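Local coordinates for putative NADPH:quinone oxidoreductase (Ralstonia eutropha, PDB 3IUP), which binds NADPH and probably uses it to reduce quinones or related substrates, at residues A[42-48]-A[125-129]; A[114-120]-A[135-141]; A[119-123]-A[152-156]. One frame throughout, in Å; residues are numbered along the deposited sequence.

How the interactions relate
Interactions 1 and 2 lie wholly in the GroES-like domain of what is probably a medium-chain dehydrogenase/reductase fold; interaction 3 joins the same mixed sheet to the start of helix 155-169. Along the chain, 42-48 comes first, then 114-123, 125-129, 135-141 and 152-156, so interaction 1 alternates with the others. Interactions 2 and 3, centres about 11 Å apart, share Val119 and Ala120 of strand 118-121 and touch where Leu139 CB meets Phe154 CZ at 3.8 Å. Interactions 1 and 3, about 10 Å between centres, meet through Pro43 and Ser152. Interactions 1 and 2, centres about 18 Å apart, do not touch. The pocket residues Pro46, Val155 and Asn156 belong to interactions 1 and 3.

Interaction 1 of 3, residues A[42-48]-A[125-129]; sequences SPLNPSD and AMYSQ
The phenol of Tyr127 reaches across to the 42-48 segment, where its OH donates a hydrogen bond of 2.8 Å to Pro43 O. The hydroxyl is tilted 22° from the carbonyl plane. In Tyr127 CG is opposite the carbonyl carbon (chi1 -59°), and the ring extends toward 42-48; the residue is also the centre of an inverse gamma turn. The same ring receives Ser42 at its edge: OG extends away from the backbone N and stands 3.1 Å from Tyr127 CE1, while its hydrogen-bonding partner is Glu97 O. Leu44 approaches obliquely, its CD2 lying 3.4 Å from Tyr127 OH and 3.8 Å from Tyr127 CE2, which puts this methyl beside the hydroxyl-bearing end. Across the phenol oxygen comes Asp48, with CB 3.0 Å from Tyr127 OH and its carboxylate plane turned 61° from the ring. That carboxylate is held by backbone groups: OD2 accepts Asn45 N at 3.0 Å through its anti lone pair, and OD1 accepts Asn96 N. Two N-H groups on different oxygens thus limit its rotation. All seven touching residues are buried. The contact joins strand 34-43 and the start of helix 46-53 to the loop before strand 130-134, with Leu8 of strand 4-12 and Ile371 of strand 369-372 also packing on Tyr127.

Interaction 2 of 3, residues A[114-120]-A[135-141]; sequences LMGKTVA and ADQCLVL
Leu114 fills the hollow between Cys138 and Val140 with its two branches. CD1 reaches Cys138 CB at 3.8 Å and also approaches the methyl of Ala135, whereas CD2 presses on Val140 CG2 at 3.4 Å, a close, compressed methyl contact. CG lies opposite the carbonyl carbon (chi1 -63°) and the chain is extended at chi2 (-177°), which carries this fork across from the type II turn of 114-117. Lys117 adds a shallower bump, its CD 4.0 Å from Val140 CG1. Val119 turns to the same side of the sheet as Val140, its non-hydrogen-bonded partner, and its CB meets Cys138 CB at 4.2 Å. On the other face Ala120 CB packs against Leu141 CD2 at 4.2 Å, and Thr118 CG2 lies 3.7 Å from Leu141 CD1. Between these two faces, strands 118-120 and 138-140 run antiparallel with a strong twist, 131° between their directions. Ala120 and Leu139 form the hydrogen-bonded pair, with Leu139 N to Ala120 O at 2.7 Å and Ala120 N to Leu139 O at 2.9 Å; Leu141 N extends the ladder to Thr118 O. Chemically, backbone bonds set the register, while the side-chain contacts are apolar and depend on complementary shape.

Interaction 3 of 3, residues A[119-123]-A[152-156]; sequences VAAIG and SSFVN. With NDP (NADPH dihydro-nicotinamide-adenine-dinucleotide phosphate), chain C.
The backbone of 119-123 leaves its strand after Ala121 and passes the loop leading into helix 155-169, with CA atoms 6.8 Å apart for Ala120 and Ser153 and 6.7 Å apart for Ile122 and Phe154. The ring of Phe154 is set against this backbone: Ile122 N sits over one face, offset toward the rim, and Ala120 C is at the edge. Over the face Ile122 CG2 makes a CH-pi contact, 4.1 Å from the Phe154 ring centroid and 22° off the normal. With Ile122 CG1 directed opposite the backbone N (chi1 -173°), the other branch continues past the ring, and CD1 meets Val155 CG2 at 3.5 Å, the two side chains crossing at about a right angle. In fold terms, this joins the GroES-like sheet to a helix whose first residues line the NADPH pocket, as in the cleft between the two domains of medium-chain reductases. Glu97 OE1 accepts both Phe154 N and Val155 N, holding that loop's last residue and the helix's first. The other branch of Val155 faces the cofactor, CG1 lying 3.3 Å from NADPH C5N. One residue on, Asn156 ND2 donates to phosphate oxygen O2N of NADPH at 3.1 Å in a nearly straight bond (168°), and Asn156 OD1 is 3.4 Å from nicotinamide C6N.

Interaction 1 of 3, residues A[42-48]-A[125-129]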
# COMPACT_ATOMS: atom_id res chain seq x y z
N SER A 42 -24.31 -21.53 -12.06
CA SER A 42 -23.06 -20.79 -12.04
C SER A 42 -23.37 -19.30 -11.86
O SER A 42 -24.16 -18.75 -12.61
CB SER A 42 -22.32 -21.04 -13.35
OG SER A 42 -21.10 -20.37 -13.43
N PRO A 43 -22.74 -18.65 -10.88
CA PRO A 43 -23.11 -17.28 -10.57
C PRO A 43 -22.44 -16.30 -11.50
O PRO A 43 -21.37 -16.60 -12.03
CB PRO A 43 -22.60 -17.13 -9.14
CG PRO A 43 -21.38 -17.95 -9.11
CD PRO A 43 -21.74 -19.16 -9.94
N LEU A 44 -23.07 -15.14 -11.70
CA LEU A 44 -22.47 -14.00 -12.35
C LEU A 44 -21.86 -13.08 -11.29
O LEU A 44 -22.55 -12.26 -10.67
CB LEU A 44 -23.51 -13.24 -13.16
CG LEU A 44 -23.78 -13.83 -14.53
CD1 LEU A 44 -25.19 -13.46 -15.00
CD2 LEU A 44 -22.70 -13.34 -15.52
N ASN A 45 -20.60 -13.30 -10.99
CA ASN A 45 -19.92 -12.53 -9.96
C ASN A 45 -19.20 -11.35 -10.68
O ASN A 45 -18.91 -11.42 -11.90
CB ASN A 45 -18.89 -13.38 -9.26
CG ASN A 45 -19.47 -14.50 -8.42
OD1 ASN A 45 -20.54 -14.37 -7.79
ND2 ASN A 45 -18.72 -15.65 -8.38
N PRO A 46 -18.83 -10.32 -9.92
CA PRO A 46 -18.10 -9.17 -10.50
C PRO A 46 -16.83 -9.56 -11.24
O PRO A 46 -16.59 -9.03 -12.31
CB PRO A 46 -17.81 -8.30 -9.27
CG PRO A 46 -19.03 -8.55 -8.39
CD PRO A 46 -19.16 -10.08 -8.50
N SER A 47 -16.07 -10.54 -10.74
CA SER A 47 -14.90 -11.05 -11.46
C SER A 47 -15.28 -11.58 -12.83
O SER A 47 -14.59 -11.36 -13.80
CB SER A 47 -14.20 -12.15 -10.67
OG SER A 47 -15.19 -12.97 -10.02
N ASP A 48 -16.44 -12.24 -12.91
CA ASP A 48 -16.91 -12.79 -14.20
C ASP A 48 -17.33 -11.70 -15.16
O ASP A 48 -17.05 -11.77 -16.33
CB ASP A 48 -18.09 -13.75 -13.98
CG ASP A 48 -17.73 -14.92 -13.03
OD1 ASP A 48 -16.69 -15.61 -13.34
OD2 ASP A 48 -18.45 -15.10 -12.00
N ALA A 125 -14.50 -21.33 -17.40
CA ALA A 125 -15.38 -21.77 -18.50
C ALA A 125 -16.65 -22.46 -17.98
O ALA A 125 -17.19 -23.38 -18.60
CB ALA A 125 -14.62 -22.70 -19.50
N MSE A 126 -17.18 -21.95 -16.88
CA MSE A 126 -18.36 -22.60 -16.28
C MSE A 126 -19.68 -22.15 -16.87
O MSE A 126 -20.71 -22.78 -16.60
CB MSE A 126 -18.39 -22.48 -14.76
CG MSE A 126 -17.11 -22.86 -14.06
SE MSE A 126 -16.74 -24.80 -14.30
CE MSE A 126 -18.06 -25.45 -13.29
N TYR A 127 -19.67 -21.11 -17.72
CA TYR A 127 -20.88 -20.71 -18.45
C TYR A 127 -20.97 -21.57 -19.73
O TYR A 127 -20.69 -21.12 -20.85
CB TYR A 127 -20.91 -19.23 -18.80
CG TYR A 127 -20.83 -18.30 -17.61
CD1 TYR A 127 -20.99 -18.74 -16.30
CD2 TYR A 127 -20.52 -16.96 -17.81
CE1 TYR A 127 -20.88 -17.84 -15.24
CE2 TYR A 127 -20.41 -16.08 -16.76
CZ TYR A 127 -20.62 -16.52 -15.46
OH TYR A 127 -20.45 -15.62 -14.44
N SER A 128 -21.31 -22.83 -19.48
CA SER A 128 -21.16 -23.93 -20.48
C SER A 128 -22.13 -25.00 -20.09
O SER A 128 -22.33 -25.27 -18.90
CB SER A 128 -19.75 -24.57 -20.45
OG SER A 128 -18.74 -23.59 -20.66
N GLN A 129 -22.73 -25.66 -21.06
CA GLN A 129 -23.60 -26.76 -20.70
C GLN A 129 -22.86 -27.92 -20.02
O GLN A 129 -23.38 -28.52 -19.06
CB GLN A 129 -24.33 -27.29 -21.92
CG GLN A 129 -25.38 -26.35 -22.46
CD GLN A 129 -26.17 -26.97 -23.60
OE1 GLN A 129 -26.00 -26.61 -24.75
NE2 GLN A 129 -27.07 -27.92 -23.27

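Interaction 2 of 3, residues A[114-120]-A[135-141]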
# COMPACT_ATOMS: atom_id res chain seq x y z
N LEU A 114 -16.67 -40.07 -8.35
CA LEU A 114 -17.52 -38.91 -8.53
C LEU A 114 -18.72 -39.18 -9.40
O LEU A 114 -19.62 -38.34 -9.50
CB LEU A 114 -16.69 -37.76 -9.13
CG LEU A 114 -15.53 -37.23 -8.27
CD1 LEU A 114 -14.91 -36.08 -9.04
CD2 LEU A 114 -15.94 -36.78 -6.86
N MSE A 115 -18.77 -40.32 -10.07
CA MSE A 115 -19.89 -40.58 -10.97
C MSE A 115 -21.23 -40.34 -10.28
O MSE A 115 -21.48 -40.84 -9.18
CB MSE A 115 -19.86 -42.01 -11.52
CG MSE A 115 -20.90 -42.24 -12.59
SE MSE A 115 -20.71 -41.14 -14.17
CE MSE A 115 -22.10 -42.07 -15.19
N GLY A 116 -22.07 -39.54 -10.93
CA GLY A 116 -23.41 -39.28 -10.46
C GLY A 116 -23.53 -38.30 -9.32
O GLY A 116 -24.65 -37.94 -8.96
N LYS A 117 -22.40 -37.82 -8.80
CA LYS A 117 -22.41 -36.87 -7.71
C LYS A 117 -22.68 -35.44 -8.18
O LYS A 117 -22.39 -35.06 -9.31
CB LYS A 117 -21.09 -36.93 -6.96
CG LYS A 117 -20.78 -38.34 -6.40
CD LYS A 117 -20.81 -38.38 -4.93
CE LYS A 117 -20.36 -39.73 -4.40
NZ LYS A 117 -21.40 -40.73 -4.69
N THR A 118 -23.24 -34.68 -7.26
CA THR A 118 -23.37 -33.24 -7.39
C THR A 118 -22.12 -32.62 -6.82
O THR A 118 -21.77 -32.83 -5.63
CB THR A 118 -24.65 -32.73 -6.68
OG1 THR A 118 -25.77 -33.35 -7.31
CG2 THR A 118 -24.79 -31.20 -6.84
N VAL A 119 -21.45 -31.87 -7.69
CA VAL A 119 -20.16 -31.25 -7.41
C VAL A 119 -20.14 -29.77 -7.74
O VAL A 119 -20.93 -29.30 -8.54
CB VAL A 119 -19.02 -31.97 -8.20
CG1 VAL A 119 -18.96 -33.47 -7.81
CG2 VAL A 119 -19.11 -31.75 -9.71
N ALA A 120 -19.20 -29.06 -7.12
CA ALA A 120 -18.82 -27.68 -7.49
C ALA A 120 -17.38 -27.70 -7.96
O ALA A 120 -16.56 -28.53 -7.51
CB ALA A 120 -18.99 -26.71 -6.29
N ALA A 135 -10.91 -34.60 -11.97
CA ALA A 135 -11.49 -35.11 -10.75
C ALA A 135 -10.97 -34.32 -9.55
O ALA A 135 -11.75 -34.00 -8.66
CB ALA A 135 -11.16 -36.59 -10.59
N ASP A 136 -9.67 -33.99 -9.54
CA ASP A 136 -9.10 -33.36 -8.36
C ASP A 136 -9.50 -31.90 -8.20
O ASP A 136 -9.14 -31.29 -7.21
CB ASP A 136 -7.56 -33.60 -8.22
CG ASP A 136 -6.70 -32.84 -9.26
OD1 ASP A 136 -7.19 -31.99 -10.04
OD2 ASP A 136 -5.48 -33.13 -9.28
N GLN A 137 -10.28 -31.35 -9.14
CA GLN A 137 -10.79 -29.98 -9.00
C GLN A 137 -12.26 -29.90 -8.60
O GLN A 137 -12.85 -28.82 -8.61
CB GLN A 137 -10.57 -29.19 -10.29
CG GLN A 137 -9.08 -28.96 -10.64
CD GLN A 137 -8.91 -28.16 -11.95
OE1 GLN A 137 -9.76 -27.32 -12.31
NE2 GLN A 137 -7.83 -28.42 -12.66
N CYS A 138 -12.85 -31.03 -8.30
CA CYS A 138 -14.25 -31.11 -7.94
C CYS A 138 -14.41 -31.16 -6.44
O CYS A 138 -13.71 -31.91 -5.77
CB CYS A 138 -14.87 -32.36 -8.54
SG CYS A 138 -14.91 -32.25 -10.34
N LEU A 139 -15.32 -30.35 -5.91
CA LEU A 139 -15.71 -30.39 -4.51
C LEU A 139 -17.05 -31.11 -4.44
O LEU A 139 -18.04 -30.61 -4.98
CB LEU A 139 -15.86 -28.97 -3.98
CG LEU A 139 -16.11 -28.72 -2.50
CD1 LEU A 139 -15.01 -29.37 -1.65
CD2 LEU A 139 -16.12 -27.20 -2.30
N VAL A 140 -17.09 -32.26 -3.77
CA VAL A 140 -18.35 -33.00 -3.60
C VAL A 140 -19.27 -32.28 -2.61
O VAL A 140 -18.85 -31.95 -1.48
CB VAL A 140 -18.10 -34.48 -3.15
CG1 VAL A 140 -19.43 -35.20 -2.97
CG2 VAL A 140 -17.25 -35.22 -4.19
N LEU A 141 -20.49 -32.00 -3.03
CA LEU A 141 -21.41 -31.22 -2.23
C LEU A 141 -22.10 -32.12 -1.20
O LEU A 141 -22.28 -33.30 -1.44
CB LEU A 141 -22.43 -30.50 -3.11
CG LEU A 141 -21.86 -29.32 -3.94
CD1 LEU A 141 -22.96 -28.72 -4.78
CD2 LEU A 141 -21.17 -28.25 -3.02

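Interaction 3 of 3, residues A[119-123]-A[152-156]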
# COMPACT_ATOMS: atom_id res chain seq x y z
N VAL A 119 -21.45 -31.87 -7.69
CA VAL A 119 -20.16 -31.25 -7.41
C VAL A 119 -20.14 -29.77 -7.74
O VAL A 119 -20.93 -29.30 -8.54
CB VAL A 119 -19.02 -31.97 -8.20
CG1 VAL A 119 -18.96 -33.47 -7.81
CG2 VAL A 119 -19.11 -31.75 -9.71
N ALA A 120 -19.20 -29.06 -7.12
CA ALA A 120 -18.82 -27.68 -7.49
C ALA A 120 -17.38 -27.70 -7.96
O ALA A 120 -16.56 -28.53 -7.51
CB ALA A 120 -18.99 -26.71 -6.29
N ALA A 121 -17.04 -26.79 -8.85
CA ALA A 121 -15.64 -26.63 -9.32
C ALA A 121 -15.36 -25.20 -9.60
O ALA A 121 -16.28 -24.47 -10.01
CB ALA A 121 -15.39 -27.46 -10.57
N ILE A 122 -14.10 -24.76 -9.44
CA ILE A 122 -13.70 -23.43 -9.88
C ILE A 122 -12.79 -23.59 -11.11
O ILE A 122 -11.68 -23.19 -11.15
CB ILE A 122 -13.12 -22.48 -8.74
CG1 ILE A 122 -12.89 -21.06 -9.26
CG2 ILE A 122 -11.86 -23.00 -8.16
CD1 ILE A 122 -12.74 -19.99 -8.18
N GLY A 123 -13.35 -24.16 -12.13
CA GLY A 123 -12.56 -24.61 -13.28
C GLY A 123 -12.36 -23.55 -14.33
O GLY A 123 -11.57 -23.74 -15.24
N SER A 152 -21.84 -21.26 -5.66
CA SER A 152 -20.97 -20.18 -5.22
C SER A 152 -20.09 -20.68 -4.09
O SER A 152 -19.86 -19.96 -3.13
CB SER A 152 -21.82 -19.00 -4.75
OG SER A 152 -22.49 -18.38 -5.85
N SER A 153 -19.59 -21.91 -4.19
CA SER A 153 -18.86 -22.53 -3.08
C SER A 153 -17.45 -21.99 -2.91
O SER A 153 -16.83 -22.18 -1.85
CB SER A 153 -18.75 -24.05 -3.32
OG SER A 153 -20.01 -24.63 -3.16
N PHE A 154 -16.89 -21.40 -3.95
CA PHE A 154 -15.46 -21.04 -3.91
C PHE A 154 -15.19 -19.56 -3.70
O PHE A 154 -14.52 -19.17 -2.73
CB PHE A 154 -14.74 -21.54 -5.16
CG PHE A 154 -14.66 -23.03 -5.28
CD1 PHE A 154 -13.54 -23.71 -4.82
CD2 PHE A 154 -15.67 -23.76 -5.89
CE1 PHE A 154 -13.43 -25.10 -4.96
CE2 PHE A 154 -15.58 -25.13 -6.03
CZ PHE A 154 -14.46 -25.82 -5.57
N VAL A 155 -15.63 -18.72 -4.63
CA VAL A 155 -15.11 -17.38 -4.74
C VAL A 155 -15.45 -16.56 -3.46
O VAL A 155 -14.57 -16.06 -2.75
CB VAL A 155 -15.63 -16.69 -6.02
CG1 VAL A 155 -15.32 -15.17 -6.10
CG2 VAL A 155 -15.02 -17.42 -7.31
N ASN A 156 -16.72 -16.46 -3.15
CA ASN A 156 -17.12 -15.69 -1.96
C ASN A 156 -16.80 -16.35 -0.61
O ASN A 156 -16.20 -15.69 0.28
CB ASN A 156 -18.55 -15.14 -2.06
CG ASN A 156 -18.66 -14.00 -3.08
OD1 ASN A 156 -17.64 -13.47 -3.56
ND2 ASN A 156 -19.91 -13.64 -3.45
PA NDP C . -22.53 -8.48 -4.73
O1A NDP C . -23.28 -9.44 -3.95
O2A NDP C . -22.90 -8.26 -6.15
O5B NDP C . -22.68 -7.06 -3.89
C5B NDP C . -21.94 -5.95 -4.40
C4B NDP C . -22.04 -4.83 -3.41
O4B NDP C . -21.27 -3.79 -3.94
C3B NDP C . -23.48 -4.32 -3.21
O3B NDP C . -23.86 -4.16 -1.86
C2B NDP C . -23.45 -2.92 -3.87
O2B NDP C . -24.28 -1.95 -3.22
C1B NDP C . -21.98 -2.56 -3.73
N9A NDP C . -21.51 -1.61 -4.74
C8A NDP C . -21.69 -1.75 -6.10
N7A NDP C . -21.06 -0.73 -6.72
C5A NDP C . -20.46 0.07 -5.77
C6A NDP C . -19.69 1.24 -5.81
N6A NDP C . -19.43 1.92 -6.94
N1A NDP C . -19.23 1.79 -4.63
C2A NDP C . -19.53 1.23 -3.42
N3A NDP C . -20.28 0.08 -3.39
C4A NDP C . -20.74 -0.49 -4.53
O3 NDP C . -20.93 -8.74 -4.78
PN NDP C . -20.18 -10.01 -4.27
O1N NDP C . -20.47 -10.35 -2.90
O2N NDP C . -20.25 -11.14 -5.25
O5D NDP C . -18.65 -9.45 -4.32
C5D NDP C . -18.22 -8.48 -3.35
C4D NDP C . -16.87 -7.91 -3.76
O4D NDP C . -15.88 -8.92 -3.44
C3D NDP C . -16.71 -7.54 -5.25
O3D NDP C . -15.94 -6.37 -5.41
C2D NDP C . -15.91 -8.73 -5.77
O2D NDP C . -15.17 -8.50 -6.96
C1D NDP C . -15.00 -8.96 -4.56
N1N NDP C . -14.30 -10.27 -4.60
C2N NDP C . -12.95 -10.21 -4.76
C3N NDP C . -12.20 -11.36 -4.82
C7N NDP C . -10.68 -11.27 -4.87
O7N NDP C . -10.01 -12.48 -5.06
N7N NDP C . -9.98 -10.14 -4.77
C4N NDP C . -12.80 -12.65 -4.44
C5N NDP C . -14.29 -12.60 -4.25
C6N NDP C . -14.99 -11.40 -4.33
P2B NDP C . -25.31 -1.01 -4.08
O1X NDP C . -26.69 -1.69 -4.00
O2X NDP C . -24.88 -0.82 -5.53
O3X NDP C . -25.29 0.33 -3.32